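Local coordinates for protein Csc2 (Thermofilum pendens, PDB 4TXD) that probably binds CRISPR RNA as the Cas7-family subunit of a type I-D CRISPR interference complex, and carries a bound zinc ion, at residues R103-L108 with T172-A177; K121-Q126 with L343-W348; I129-D134 with S350-A355. All coordinates share one frame; numbering follows the deposited sequence.

Interaction 1 of 3, residues R103-L108 with T172-A177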
ATOM      1  N   ARG A 103      -1.165  -5.830  -4.433  1.00 22.64           N
ATOM      2  CA  ARG A 103      -1.740  -7.117  -4.808  1.00 24.48           C
ATOM      3  C   ARG A 103      -3.074  -7.363  -4.083  1.00 24.51           C
ATOM      4  O   ARG A 103      -4.017  -7.926  -4.659  1.00 24.67           O
ATOM      5  CB  ARG A 103      -0.740  -8.245  -4.520  1.00 29.33           C
ATOM      6  CG  ARG A 103      -1.000  -9.522  -5.295  1.00 50.83           C
ATOM      7  CD  ARG A 103      -1.878 -10.464  -4.512  1.00 64.27           C
ATOM      8  NE  ARG A 103      -2.380 -11.571  -5.322  1.00 95.30           N
ATOM      9  CZ  ARG A 103      -3.493 -11.522  -6.047  1.00 62.87           C
ATOM     10  NH1 ARG A 103      -4.219 -10.410  -6.074  1.00 46.51           N
ATOM     11  NH2 ARG A 103      -3.880 -12.581  -6.744  1.00 58.19           N
ATOM     12  N   GLN A 104      -3.157  -6.931  -2.829  1.00 25.96           N
ATOM     13  CA  GLN A 104      -4.402  -7.037  -2.076  1.00 26.46           C
ATOM     14  C   GLN A 104      -5.496  -6.119  -2.653  1.00 38.21           C
ATOM     15  O   GLN A 104      -6.645  -6.540  -2.828  1.00 25.79           O
ATOM     16  CB  GLN A 104      -4.165  -6.721  -0.593  1.00 26.48           C
ATOM     17  CG  GLN A 104      -5.437  -6.712   0.285  1.00 24.37           C
ATOM     18  CD  GLN A 104      -6.179  -8.055   0.332  1.00 30.60           C
ATOM     19  OE1 GLN A 104      -5.687  -9.086  -0.136  1.00 30.11           O
ATOM     20  NE2 GLN A 104      -7.382  -8.034   0.899  1.00 23.71           N
ATOM     21  N   MET A 105      -5.150  -4.874  -2.957  1.00 24.17           N
ATOM     22  CA  MET A 105      -6.139  -3.974  -3.554  1.00 22.27           C
ATOM     23  C   MET A 105      -6.655  -4.545  -4.863  1.00 25.87           C
ATOM     24  O   MET A 105      -7.855  -4.468  -5.161  1.00 28.59           O
ATOM     25  CB  MET A 105      -5.562  -2.572  -3.794  1.00 24.77           C
ATOM     26  CG  MET A 105      -6.598  -1.637  -4.459  1.00 26.80           C
ATOM     27  SD  MET A 105      -6.079   0.071  -4.692  1.00 25.01           S
ATOM     28  CE  MET A 105      -6.072   0.657  -3.002  1.00 21.72           C
ATOM     29  N   LEU A 106      -5.769  -5.151  -5.614  1.00 22.27           N
ATOM     30  CA  LEU A 106      -6.121  -5.773  -6.851  1.00 24.44           C
ATOM     31  C   LEU A 106      -7.103  -6.931  -6.642  1.00 40.92           C
ATOM     32  O   LEU A 106      -8.024  -7.121  -7.410  1.00 25.66           O
ATOM     33  CB  LEU A 106      -4.881  -6.225  -7.577  1.00 20.64           C
ATOM     34  CG  LEU A 106      -5.126  -6.986  -8.849  1.00 31.44           C
ATOM     35  CD1 LEU A 106      -6.165  -6.314  -9.720  1.00 31.10           C
ATOM     36  CD2 LEU A 106      -3.876  -7.290  -9.624  1.00 30.64           C
ATOM     37  N   GLN A 107      -6.891  -7.688  -5.579  1.00 29.31           N
ATOM     38  CA  GLN A 107      -7.768  -8.833  -5.311  1.00 25.88           C
ATOM     39  C   GLN A 107      -9.136  -8.316  -4.877  1.00 22.75           C
ATOM     40  O   GLN A 107     -10.167  -8.870  -5.263  1.00 28.70           O
ATOM     41  CB  GLN A 107      -7.149  -9.767  -4.260  1.00 29.12           C
ATOM     42  CG  GLN A 107      -7.875 -11.114  -4.088  1.00 34.97           C
ATOM     43  CD  GLN A 107      -7.996 -11.904  -5.386  1.00 40.30           C
ATOM     44  OE1 GLN A 107      -7.106 -11.876  -6.245  1.00 54.44           O
ATOM     45  NE2 GLN A 107      -9.116 -12.607  -5.538  1.00 57.64           N
ATOM     46  N   LEU A 108      -9.149  -7.237  -4.099  1.00 22.28           N
ATOM     47  CA  LEU A 108     -10.393  -6.624  -3.674  1.00 25.23           C
ATOM     48  C   LEU A 108     -11.141  -6.080  -4.893  1.00 39.26           C
ATOM     49  O   LEU A 108     -12.365  -6.203  -4.969  1.00 25.95           O
ATOM     50  CB  LEU A 108     -10.138  -5.518  -2.647  1.00 24.29           C
ATOM     51  CG  LEU A 108      -9.578  -6.011  -1.299  1.00 26.37           C
ATOM     52  CD1 LEU A 108      -9.230  -4.844  -0.417  1.00 22.13           C
ATOM     53  CD2 LEU A 108     -10.594  -6.910  -0.590  1.00 24.83           C
ATOM     54  N   THR A 172      -3.261   3.579 -10.532  1.00 19.15           N
ATOM     55  CA  THR A 172      -3.205   4.999 -10.323  1.00 19.93           C
ATOM     56  C   THR A 172      -2.723   5.380  -8.945  1.00 22.52           C
ATOM     57  O   THR A 172      -2.127   6.391  -8.761  1.00 23.94           O
ATOM     58  CB  THR A 172      -4.538   5.682 -10.648  1.00 24.01           C
ATOM     59  OG1 THR A 172      -5.541   5.212  -9.781  1.00 23.50           O
ATOM     60  CG2 THR A 172      -4.930   5.391 -12.047  1.00 22.02           C
ATOM     61  N   ILE A 173      -2.990   4.539  -7.977  1.00 21.34           N
ATOM     62  CA  ILE A 173      -2.603   4.868  -6.612  1.00 19.47           C
ATOM     63  C   ILE A 173      -1.151   4.468  -6.335  1.00 19.41           C
ATOM     64  O   ILE A 173      -0.379   5.251  -5.777  1.00 20.71           O
ATOM     65  CB  ILE A 173      -3.531   4.173  -5.578  1.00 21.80           C
ATOM     66  CG1 ILE A 173      -4.925   4.818  -5.603  1.00 24.36           C
ATOM     67  CG2 ILE A 173      -2.948   4.283  -4.177  1.00 22.94           C
ATOM     68  CD1 ILE A 173      -5.976   3.999  -4.862  1.00 22.33           C
ATOM     69  N   PHE A 174      -0.785   3.250  -6.720  1.00 18.67           N
ATOM     70  CA  PHE A 174       0.531   2.728  -6.385  1.00 19.58           C
ATOM     71  C   PHE A 174       1.553   2.897  -7.510  1.00 19.59           C
ATOM     72  O   PHE A 174       2.739   2.586  -7.334  1.00 21.01           O
ATOM     73  CB  PHE A 174       0.425   1.254  -5.984  1.00 22.04           C
ATOM     74  CG  PHE A 174      -0.370   1.042  -4.735  1.00 21.73           C
ATOM     75  CD1 PHE A 174       0.182   1.338  -3.494  1.00 23.51           C
ATOM     76  CD2 PHE A 174      -1.676   0.568  -4.797  1.00 24.82           C
ATOM     77  CE1 PHE A 174      -0.559   1.154  -2.319  1.00 24.25           C
ATOM     78  CE2 PHE A 174      -2.430   0.375  -3.628  1.00 26.08           C
ATOM     79  CZ  PHE A 174      -1.874   0.674  -2.389  1.00 24.69           C
ATOM     80  N   GLY A 175       1.094   3.365  -8.668  1.00 20.97           N
ATOM     81  CA  GLY A 175       2.015   3.690  -9.746  1.00 21.45           C
ATOM     82  C   GLY A 175       2.180   2.678 -10.862  1.00 27.90           C
ATOM     83  O   GLY A 175       1.859   1.493 -10.724  1.00 23.60           O
ATOM     84  N   ALA A 176       2.721   3.155 -11.980  1.00 23.88           N
ATOM     85  CA  ALA A 176       2.899   2.331 -13.167  1.00 23.46           C
ATOM     86  C   ALA A 176       3.798   3.037 -14.163  1.00 23.75           C
ATOM     87  O   ALA A 176       3.862   4.272 -14.192  1.00 23.07           O
ATOM     88  CB  ALA A 176       1.541   2.008 -13.816  1.00 23.24           C
ATOM     89  N   ALA A 177       4.485   2.249 -14.979  1.00 21.55           N
ATOM     90  CA  ALA A 177       5.273   2.783 -16.085  1.00 25.39           C
ATOM     91  C   ALA A 177       4.485   2.554 -17.373  1.00 26.06           C
ATOM     92  O   ALA A 177       4.325   1.414 -17.813  1.00 26.92           O
ATOM     93  CB  ALA A 177       6.642   2.122 -16.146  1.00 24.76           C
TER
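Met105 reaches from helix 94-115 to the last turn of helix 169-174, where it meets Phe174 in a Met-aromatic contact and Ile173 in an apolar one. That short helix follows directly on the zinc ligand Cys168 and itself contains Cys171, so the contact backs the metal site of this Cas7-family protein; the Met105 side chain lies about 7 Å from that of Cys168.

The tight part is small and entirely buried. With CG anti to the backbone N (chi1 179°) and the next torsion also extended, the methionine chain runs straight out from its helix before bending at its end. Its sulfur lies at the edge of the Phe174 ring, with SD 5.2 Å from the ring centroid and 78° off the normal. Ile173 CD1 touches both the sulfur and its terminal methyl, 3.9 Å from Met105 SD and 3.8 Å from Met105 CE. A long, unbranched, polarisable side chain suits this place, because the CA atoms of Met105 and Phe174 are 9.9 Å apart. Ile173 lays CG2 over the centre of the Phe174 ring, 3.9 Å above the plane, so one face carries this methyl and the edge meets the sulfur.

The opposite character appears on the outer side of helix 94-115. There exposed Arg103 and partly exposed Gln107, one helical turn apart, are linked by weak hydrogen bonds from Arg103 NH1 and NH2 to Gln107 OE1, and neither touches the second segment. Across the buried side the closest approach is made by the methionine methyl, Met105 CE, which lies 3.7 Å from Phe174 CE2.

Interaction 2 of 3, residues K121-Q126 with L343-W348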
ATOM      1  N   LYS A 121     -22.782  -3.877 -13.587  1.00 27.63           N
ATOM      2  CA  LYS A 121     -21.777  -4.184 -14.547  1.00 23.23           C
ATOM      3  C   LYS A 121     -21.820  -3.224 -15.719  1.00 38.96           C
ATOM      4  O   LYS A 121     -20.791  -2.793 -16.166  1.00 33.81           O
ATOM      5  CB  LYS A 121     -21.863  -5.603 -15.035  1.00 23.90           C
ATOM      6  CG  LYS A 121     -20.850  -5.874 -16.112  1.00 33.02           C
ATOM      7  CD  LYS A 121     -20.733  -7.295 -16.531  1.00 38.98           C
ATOM      8  CE  LYS A 121     -19.795  -7.336 -17.722  1.00 54.74           C
ATOM      9  NZ  LYS A 121     -19.042  -8.595 -17.914  1.00 52.36           N
ATOM     10  N   ARG A 122     -23.008  -2.907 -16.211  1.00 32.28           N
ATOM     11  CA  ARG A 122     -23.092  -1.969 -17.301  1.00 33.20           C
ATOM     12  C   ARG A 122     -22.533  -0.641 -16.856  1.00 30.86           C
ATOM     13  O   ARG A 122     -21.912   0.004 -17.621  1.00 34.38           O
ATOM     14  CB  ARG A 122     -24.484  -1.822 -17.897  1.00 37.59           C
ATOM     15  CG  ARG A 122     -24.460  -1.106 -19.244  1.00 36.61           C
ATOM     16  CD  ARG A 122     -25.670  -0.257 -19.395  1.00 45.35           C
ATOM     17  NE  ARG A 122     -25.663   0.772 -20.421  1.00 36.67           N
ATOM     18  CZ  ARG A 122     -25.446   0.589 -21.705  1.00 35.68           C
ATOM     19  NH1 ARG A 122     -25.130  -0.591 -22.178  1.00 31.74           N
ATOM     20  NH2 ARG A 122     -25.530   1.610 -22.506  1.00 29.55           N
ATOM     21  N   TRP A 123     -22.748  -0.256 -15.612  1.00 27.87           N
ATOM     22  CA  TRP A 123     -22.149   0.961 -15.104  1.00 33.49           C
ATOM     23  C   TRP A 123     -20.650   0.942 -15.294  1.00 38.52           C
ATOM     24  O   TRP A 123     -20.096   1.866 -15.781  1.00 32.73           O
ATOM     25  CB  TRP A 123     -22.479   1.233 -13.646  1.00 33.35           C
ATOM     26  CG  TRP A 123     -21.887   2.482 -13.129  1.00 33.57           C
ATOM     27  CD1 TRP A 123     -22.466   3.688 -13.087  1.00 34.57           C
ATOM     28  CD2 TRP A 123     -20.592   2.644 -12.565  1.00 35.63           C
ATOM     29  NE1 TRP A 123     -21.627   4.597 -12.546  1.00 39.90           N
ATOM     30  CE2 TRP A 123     -20.463   3.973 -12.207  1.00 37.53           C
ATOM     31  CE3 TRP A 123     -19.539   1.782 -12.310  1.00 41.81           C
ATOM     32  CZ2 TRP A 123     -19.326   4.471 -11.631  1.00 35.44           C
ATOM     33  CZ3 TRP A 123     -18.410   2.284 -11.723  1.00 39.23           C
ATOM     34  CH2 TRP A 123     -18.311   3.607 -11.401  1.00 36.27           C
ATOM     35  N   LEU A 124     -20.015  -0.142 -14.911  1.00 37.42           N
ATOM     36  CA  LEU A 124     -18.583  -0.238 -15.011  1.00 32.62           C
ATOM     37  C   LEU A 124     -18.124  -0.218 -16.442  1.00 42.71           C
ATOM     38  O   LEU A 124     -17.159   0.424 -16.763  1.00 34.76           O
ATOM     39  CB  LEU A 124     -18.065  -1.491 -14.329  1.00 34.85           C
ATOM     40  CG  LEU A 124     -16.553  -1.662 -14.276  1.00 41.38           C
ATOM     41  CD1 LEU A 124     -15.951  -0.862 -13.169  1.00 32.91           C
ATOM     42  CD2 LEU A 124     -16.083  -3.094 -14.218  1.00 34.12           C
ATOM     43  N   VAL A 125     -18.814  -0.940 -17.288  1.00 29.66           N
ATOM     44  CA  VAL A 125     -18.425  -1.018 -18.661  1.00 35.45           C
ATOM     45  C   VAL A 125     -18.592   0.332 -19.337  1.00 34.68           C
ATOM     46  O   VAL A 125     -17.744   0.745 -20.058  1.00 33.59           O
ATOM     47  CB  VAL A 125     -19.188  -2.109 -19.401  1.00 32.28           C
ATOM     48  CG1 VAL A 125     -18.970  -2.033 -20.881  1.00 36.94           C
ATOM     49  CG2 VAL A 125     -18.754  -3.448 -18.912  1.00 37.69           C
ATOM     50  N   GLN A 126     -19.699   0.993 -19.094  1.00 29.01           N
ATOM     51  CA  GLN A 126     -19.999   2.216 -19.783  1.00 34.19           C
ATOM     52  C   GLN A 126     -19.364   3.423 -19.143  1.00 41.07           C
ATOM     53  O   GLN A 126     -18.761   4.209 -19.808  1.00 35.86           O
ATOM     54  CB  GLN A 126     -21.500   2.421 -19.934  1.00 35.51           C
ATOM     55  CG  GLN A 126     -22.173   1.419 -20.824  1.00 40.62           C
ATOM     56  CD  GLN A 126     -21.720   1.485 -22.265  1.00 39.31           C
ATOM     57  OE1 GLN A 126     -21.588   2.530 -22.805  1.00 41.81           O
ATOM     58  NE2 GLN A 126     -21.466   0.350 -22.867  1.00 39.17           N
ATOM     59  N   LEU A 343     -18.159   1.811  -1.447  1.00 30.13           N
ATOM     60  CA  LEU A 343     -16.929   2.592  -1.621  1.00 28.19           C
ATOM     61  C   LEU A 343     -16.138   2.292  -2.907  1.00 22.59           C
ATOM     62  O   LEU A 343     -15.527   3.198  -3.478  1.00 29.11           O
ATOM     63  CB  LEU A 343     -15.999   2.387  -0.417  1.00 31.33           C
ATOM     64  CG  LEU A 343     -14.675   3.157  -0.496  1.00 29.87           C
ATOM     65  CD1 LEU A 343     -14.740   4.406   0.371  1.00 33.71           C
ATOM     66  CD2 LEU A 343     -13.498   2.275  -0.114  1.00 37.92           C
ATOM     67  N   PHE A 344     -16.125   1.045  -3.357  1.00 23.61           N
ATOM     68  CA  PHE A 344     -15.276   0.715  -4.505  1.00 26.34           C
ATOM     69  C   PHE A 344     -15.831   1.286  -5.803  1.00 35.83           C
ATOM     70  O   PHE A 344     -15.113   1.390  -6.799  1.00 26.92           O
ATOM     71  CB  PHE A 344     -15.069  -0.795  -4.638  1.00 21.61           C
ATOM     72  CG  PHE A 344     -13.819  -1.291  -3.928  1.00 24.15           C
ATOM     73  CD1 PHE A 344     -13.546  -0.883  -2.629  1.00 31.07           C
ATOM     74  CD2 PHE A 344     -12.920  -2.132  -4.563  1.00 27.95           C
ATOM     75  CE1 PHE A 344     -12.394  -1.314  -1.968  1.00 39.43           C
ATOM     76  CE2 PHE A 344     -11.759  -2.571  -3.911  1.00 30.30           C
ATOM     77  CZ  PHE A 344     -11.500  -2.159  -2.610  1.00 26.40           C
ATOM     78  N   LYS A 345     -17.103   1.668  -5.794  1.00 28.50           N
ATOM     79  CA  LYS A 345     -17.654   2.394  -6.925  1.00 30.70           C
ATOM     80  C   LYS A 345     -17.042   3.790  -6.957  1.00 25.36           C
ATOM     81  O   LYS A 345     -16.614   4.275  -8.007  1.00 29.91           O
ATOM     82  CB  LYS A 345     -19.184   2.471  -6.840  1.00 31.46           C
ATOM     83  CG  LYS A 345     -19.848   3.022  -8.105  1.00 28.60           C
ATOM     84  CD  LYS A 345     -21.360   3.166  -7.902  1.00 31.24           C
ATOM     85  CE  LYS A 345     -22.055   3.725  -9.144  1.00 43.10           C
ATOM     86  NZ  LYS A 345     -23.535   3.878  -8.958  1.00 37.18           N
ATOM     87  N   ASP A 346     -16.987   4.432  -5.800  1.00 19.57           N
ATOM     88  CA  ASP A 346     -16.414   5.759  -5.729  1.00 25.24           C
ATOM     89  C   ASP A 346     -14.907   5.700  -5.970  1.00 26.00           C
ATOM     90  O   ASP A 346     -14.325   6.640  -6.510  1.00 24.78           O
ATOM     91  CB  ASP A 346     -16.737   6.398  -4.396  1.00 29.27           C
ATOM     92  CG  ASP A 346     -18.227   6.551  -4.191  1.00 51.50           C
ATOM     93  OD1 ASP A 346     -18.891   7.075  -5.107  1.00 38.95           O
ATOM     94  OD2 ASP A 346     -18.736   6.120  -3.139  1.00 42.12           O
ATOM     95  N   LEU A 347     -14.296   4.581  -5.597  1.00 24.46           N
ATOM     96  CA  LEU A 347     -12.878   4.362  -5.860  1.00 27.52           C
ATOM     97  C   LEU A 347     -12.601   4.323  -7.364  1.00 30.26           C
ATOM     98  O   LEU A 347     -11.645   4.925  -7.857  1.00 23.84           O
ATOM     99  CB  LEU A 347     -12.407   3.062  -5.207  1.00 24.59           C
ATOM    100  CG  LEU A 347     -10.929   2.709  -5.411  1.00 23.54           C
ATOM    101  CD1 LEU A 347     -10.003   3.728  -4.717  1.00 21.87           C
ATOM    102  CD2 LEU A 347     -10.638   1.252  -4.974  1.00 21.85           C
ATOM    103  N   TRP A 348     -13.422   3.601  -8.090  1.00 25.74           N
ATOM    104  CA  TRP A 348     -13.291   3.515  -9.532  1.00 29.54           C
ATOM    105  C   TRP A 348     -13.558   4.885 -10.187  1.00 30.02           C
ATOM    106  O   TRP A 348     -12.819   5.315 -11.019  1.00 24.94           O
ATOM    107  CB  TRP A 348     -14.203   2.444 -10.093  1.00 26.43           C
ATOM    108  CG  TRP A 348     -13.623   1.144 -10.426  1.00 24.92           C
ATOM    109  CD1 TRP A 348     -13.959  -0.029  -9.890  1.00 21.60           C
ATOM    110  CD2 TRP A 348     -12.651   0.851 -11.422  1.00 28.83           C
ATOM    111  NE1 TRP A 348     -13.274  -1.030 -10.448  1.00 21.36           N
ATOM    112  CE2 TRP A 348     -12.452  -0.523 -11.402  1.00 26.11           C
ATOM    113  CE3 TRP A 348     -11.924   1.617 -12.330  1.00 25.55           C
ATOM    114  CZ2 TRP A 348     -11.578  -1.145 -12.242  1.00 26.31           C
ATOM    115  CZ3 TRP A 348     -11.064   1.000 -13.139  1.00 25.11           C
ATOM    116  CH2 TRP A 348     -10.882  -0.361 -13.103  1.00 27.85           C
TER
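A cation-pi contact, with CH-pi contacts beside it, joins helix 118-134 to residues 343-348 of helix 343-365 beside the zinc site; Lys345 lies over Trp123, and Leu124 over Trp348. The two short segments run nearly parallel, at 13°, but their axes stay 11.9 Å apart, a gap that large side chains must bridge.

Lys345 suits the task because its extended chain combines methylenes with a terminal charge. Its CG sits above the six-membered part of the indole, 3.7 Å from Trp123 CH2, while CE makes a CH-pi contact over the five-membered ring, 3.6 Å from its centroid. NZ follows over the same ring, 4.3 Å from the centroid, and also hydrogen-bonds to Asn341 OD1. The ammonium group thus probably gains both an electron-rich face and a conventional acceptor.

Leu124 sends CD1 to a face of the second indole, 3.8 Å from the centroid of the Trp348 five-membered ring and only 8° off its normal. Its CG stands anti to the backbone N (chi1 -176°), bringing the branch nearer the other helix than its CB direction alone would. The Trp123 edge meets Trp348 CB.

Around this pair, Tyr112 of helix 94-115 touches Lys345, Trp144 packs edge-to-face with Trp348, and Trp348 also rests on Cys168 and on Pro169 of helix 169-174.

Interaction 3 of 3, residues I129-D134 with S350-A355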
ATOM      1  N   ILE A 129     -14.916   1.731 -18.050  1.00 29.32           N
ATOM      2  CA  ILE A 129     -14.160   1.159 -19.129  1.00 24.73           C
ATOM      3  C   ILE A 129     -14.333   1.904 -20.441  1.00 36.35           C
ATOM      4  O   ILE A 129     -13.400   2.099 -21.159  1.00 33.85           O
ATOM      5  CB  ILE A 129     -14.512  -0.298 -19.303  1.00 29.49           C
ATOM      6  CG1 ILE A 129     -14.204  -1.022 -18.021  1.00 40.17           C
ATOM      7  CG2 ILE A 129     -13.763  -0.909 -20.449  1.00 30.74           C
ATOM      8  CD1 ILE A 129     -14.308  -2.502 -18.142  1.00 48.32           C
ATOM      9  N   GLY A 130     -15.546   2.325 -20.731  1.00 31.84           N
ATOM     10  CA  GLY A 130     -15.793   3.104 -21.914  1.00 36.60           C
ATOM     11  C   GLY A 130     -15.080   4.436 -21.895  1.00 33.60           C
ATOM     12  O   GLY A 130     -14.554   4.861 -22.877  1.00 32.71           O
ATOM     13  N   LYS A 131     -15.078   5.070 -20.746  1.00 28.48           N
ATOM     14  CA  LYS A 131     -14.392   6.313 -20.573  1.00 35.38           C
ATOM     15  C   LYS A 131     -12.891   6.168 -20.759  1.00 29.67           C
ATOM     16  O   LYS A 131     -12.265   7.009 -21.314  1.00 29.94           O
ATOM     17  CB  LYS A 131     -14.709   6.899 -19.231  1.00 35.93           C
ATOM     18  CG  LYS A 131     -13.935   8.151 -18.951  1.00 42.29           C
ATOM     19  CD  LYS A 131     -14.703   9.071 -18.039  1.00 64.34           C
ATOM     20  CE  LYS A 131     -13.860  10.247 -17.585  1.00 60.15           C
ATOM     21  NZ  LYS A 131     -14.116  10.631 -16.174  1.00 62.35           N
ATOM     22  N   ALA A 132     -12.347   5.062 -20.298  1.00 30.92           N
ATOM     23  CA  ALA A 132     -10.960   4.743 -20.505  1.00 33.08           C
ATOM     24  C   ALA A 132     -10.630   4.556 -21.970  1.00 35.06           C
ATOM     25  O   ALA A 132      -9.611   4.959 -22.415  1.00 30.02           O
ATOM     26  CB  ALA A 132     -10.579   3.521 -19.715  1.00 25.83           C
ATOM     27  N   LYS A 133     -11.521   3.915 -22.700  1.00 31.88           N
ATOM     28  CA  LYS A 133     -11.362   3.751 -24.128  1.00 36.28           C
ATOM     29  C   LYS A 133     -11.294   5.097 -24.830  1.00 32.03           C
ATOM     30  O   LYS A 133     -10.459   5.321 -25.645  1.00 32.15           O
ATOM     31  CB  LYS A 133     -12.511   2.945 -24.702  1.00 39.72           C
ATOM     32  CG  LYS A 133     -12.349   2.634 -26.167  1.00 41.46           C
ATOM     33  CD  LYS A 133     -13.267   1.533 -26.653  1.00 48.18           C
ATOM     34  CE  LYS A 133     -13.124   1.313 -28.150  1.00 50.87           C
ATOM     35  NZ  LYS A 133     -14.401   0.913 -28.782  1.00 68.32           N
ATOM     36  N   ASP A 134     -12.214   5.970 -24.486  1.00 31.21           N
ATOM     37  CA  ASP A 134     -12.235   7.328 -25.031  1.00 31.14           C
ATOM     38  C   ASP A 134     -10.944   8.081 -24.720  1.00 38.79           C
ATOM     39  O   ASP A 134     -10.552   8.983 -25.452  1.00 34.27           O
ATOM     40  CB  ASP A 134     -13.414   8.134 -24.472  1.00 30.17           C
ATOM     41  CG  ASP A 134     -14.775   7.595 -24.912  1.00 49.28           C
ATOM     42  OD1 ASP A 134     -14.835   6.757 -25.838  1.00 40.20           O
ATOM     43  OD2 ASP A 134     -15.793   8.025 -24.324  1.00 46.19           O
ATOM     44  N   SER A 350     -12.990   7.719  -8.857  1.00 22.57           N
ATOM     45  CA  SER A 350     -11.794   8.500  -8.542  1.00 24.95           C
ATOM     46  C   SER A 350     -10.603   8.113  -9.426  1.00 25.51           C
ATOM     47  O   SER A 350      -9.797   8.965  -9.820  1.00 25.70           O
ATOM     48  CB  SER A 350     -11.426   8.318  -7.068  1.00 23.49           C
ATOM     49  OG  SER A 350     -10.492   9.286  -6.651  1.00 25.81           O
ATOM     50  N   SER A 351     -10.490   6.850  -9.757  1.00 20.18           N
ATOM     51  CA  SER A 351      -9.360   6.393 -10.509  1.00 22.54           C
ATOM     52  C   SER A 351      -9.451   6.854 -11.943  1.00 28.04           C
ATOM     53  O   SER A 351      -8.502   7.293 -12.496  1.00 22.12           O
ATOM     54  CB  SER A 351      -9.226   4.885 -10.471  1.00 22.25           C
ATOM     55  OG  SER A 351      -8.016   4.429 -10.963  1.00 22.35           O
ATOM     56  N   ILE A 352     -10.634   6.738 -12.520  1.00 28.34           N
ATOM     57  CA  ILE A 352     -10.808   7.134 -13.897  1.00 28.92           C
ATOM     58  C   ILE A 352     -10.674   8.646 -13.996  1.00 23.09           C
ATOM     59  O   ILE A 352     -10.206   9.140 -14.962  1.00 27.22           O
ATOM     60  CB  ILE A 352     -12.114   6.589 -14.488  1.00 30.62           C
ATOM     61  CG1 ILE A 352     -12.081   6.645 -15.992  1.00 30.41           C
ATOM     62  CG2 ILE A 352     -13.283   7.323 -13.908  1.00 36.49           C
ATOM     63  CD1 ILE A 352     -11.132   5.643 -16.574  1.00 29.60           C
ATOM     64  N   ASP A 353     -11.045   9.342 -12.946  1.00 21.27           N
ATOM     65  CA  ASP A 353     -10.857  10.758 -12.872  1.00 24.79           C
ATOM     66  C   ASP A 353      -9.378  11.127 -12.951  1.00 33.65           C
ATOM     67  O   ASP A 353      -8.988  11.942 -13.732  1.00 25.85           O
ATOM     68  CB  ASP A 353     -11.451  11.311 -11.604  1.00 20.98           C
ATOM     69  CG  ASP A 353     -11.380  12.794 -11.529  1.00 31.84           C
ATOM     70  OD1 ASP A 353     -11.844  13.458 -12.442  1.00 32.29           O
ATOM     71  OD2 ASP A 353     -10.864  13.291 -10.559  1.00 27.99           O
ATOM     72  N   PHE A 354      -8.575  10.487 -12.121  1.00 22.67           N
ATOM     73  CA  PHE A 354      -7.140  10.660 -12.175  1.00 20.71           C
ATOM     74  C   PHE A 354      -6.567  10.375 -13.560  1.00 21.97           C
ATOM     75  O   PHE A 354      -5.770  11.108 -14.062  1.00 23.82           O
ATOM     76  CB  PHE A 354      -6.466   9.767 -11.140  1.00 23.51           C
ATOM     77  CG  PHE A 354      -4.996   9.975 -11.021  1.00 22.98           C
ATOM     78  CD1 PHE A 354      -4.491  10.864 -10.133  1.00 24.13           C
ATOM     79  CD2 PHE A 354      -4.141   9.280 -11.805  1.00 23.49           C
ATOM     80  CE1 PHE A 354      -3.153  11.043 -10.016  1.00 27.19           C
ATOM     81  CE2 PHE A 354      -2.802   9.460 -11.699  1.00 27.51           C
ATOM     82  CZ  PHE A 354      -2.310  10.342 -10.802  1.00 20.87           C
ATOM     83  N   ALA A 355      -6.986   9.289 -14.146  1.00 20.45           N
ATOM     84  CA  ALA A 355      -6.471   8.887 -15.412  1.00 24.46           C
ATOM     85  C   ALA A 355      -6.812   9.908 -16.498  1.00 29.68           C
ATOM     86  O   ALA A 355      -6.005  10.217 -17.332  1.00 25.22           O
ATOM     87  CB  ALA A 355      -7.002   7.538 -15.785  1.00 21.40           C
TER
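Ile352, on helix 343-365, points into the side of helix 118-134 and there meets Lys131 and Ala132, two consecutive residues near that helix's C-terminal end. The helix pair lies near the zinc site, the Ala132 side chain being about 7 Å from that of the zinc ligand Asp165. No hydrogen bond crosses between the segments, and the account divides into an apolar part and a charged part.

The apolar part rests on the longer branch of the isoleucine, CG1 and CD1. CG1 is anti to the backbone N (chi1 -163°), which carries this branch out toward the facing helix. At its end CD1 lies 3.8 Å from Ala132 CB and 4.0 Å from Ala132 N, so the methyl comes up against the backbone as well as the alanine methyl. A small residue suits this position: the CA atoms of Ala132 and Ile352 are only 7.0 Å apart, and alanine lets the branched side chain come this close. Nearer the backbone on the same branch, Ile352 CG1 packs against the aliphatic part of Lys131, with CG 3.8 Å and CD 4.1 Å away. The two side chains cross obliquely, the lysine methylenes covering the isoleucine from the more open edge of the contact.

The charged part belongs to the end of Lys131. After an extended run the chain bends at its last torsion, and NZ passes 4.1 Å from Ile352 CG2 to form a salt bridge with Glu356, one turn further along helix 343-365. Asp353 OD1, 5.2 Å from Lys131 NZ, is not in contact with it; Asp353 instead has salt bridges to Lys357 and Arg45, which would probably limit any pull on Lys131.

Lysine therefore does two jobs here. Its methylenes shield a buried isoleucine, while its ammonium group is probably balanced by the Glu356 carboxylate of the partner helix.

How the interactions relate
From the N terminus the chain passes through the first strands of the sheet, then helix 94-115, helix 118-134, helix 169-174 and, much later, helix 343-365. Interaction 1 closes the shortest loop, 63 residues, which holds helix 118-134 and all four zinc ligands. Interactions 2 and 3 close loops of 216 and 215 residues. All three cross one another, because their segments alternate along the chain. Interactions 2 and 3 join the same two helices at successive levels, running in the same direction. Helix 343-365 also reaches interaction 1: Phe344 packs on Leu108, Leu347 on Ile173, and Ser351 OG lies 2.9 Å from Thr172 OG1, a probable hydrogen bond. The four helices are thus tied together around the zinc site.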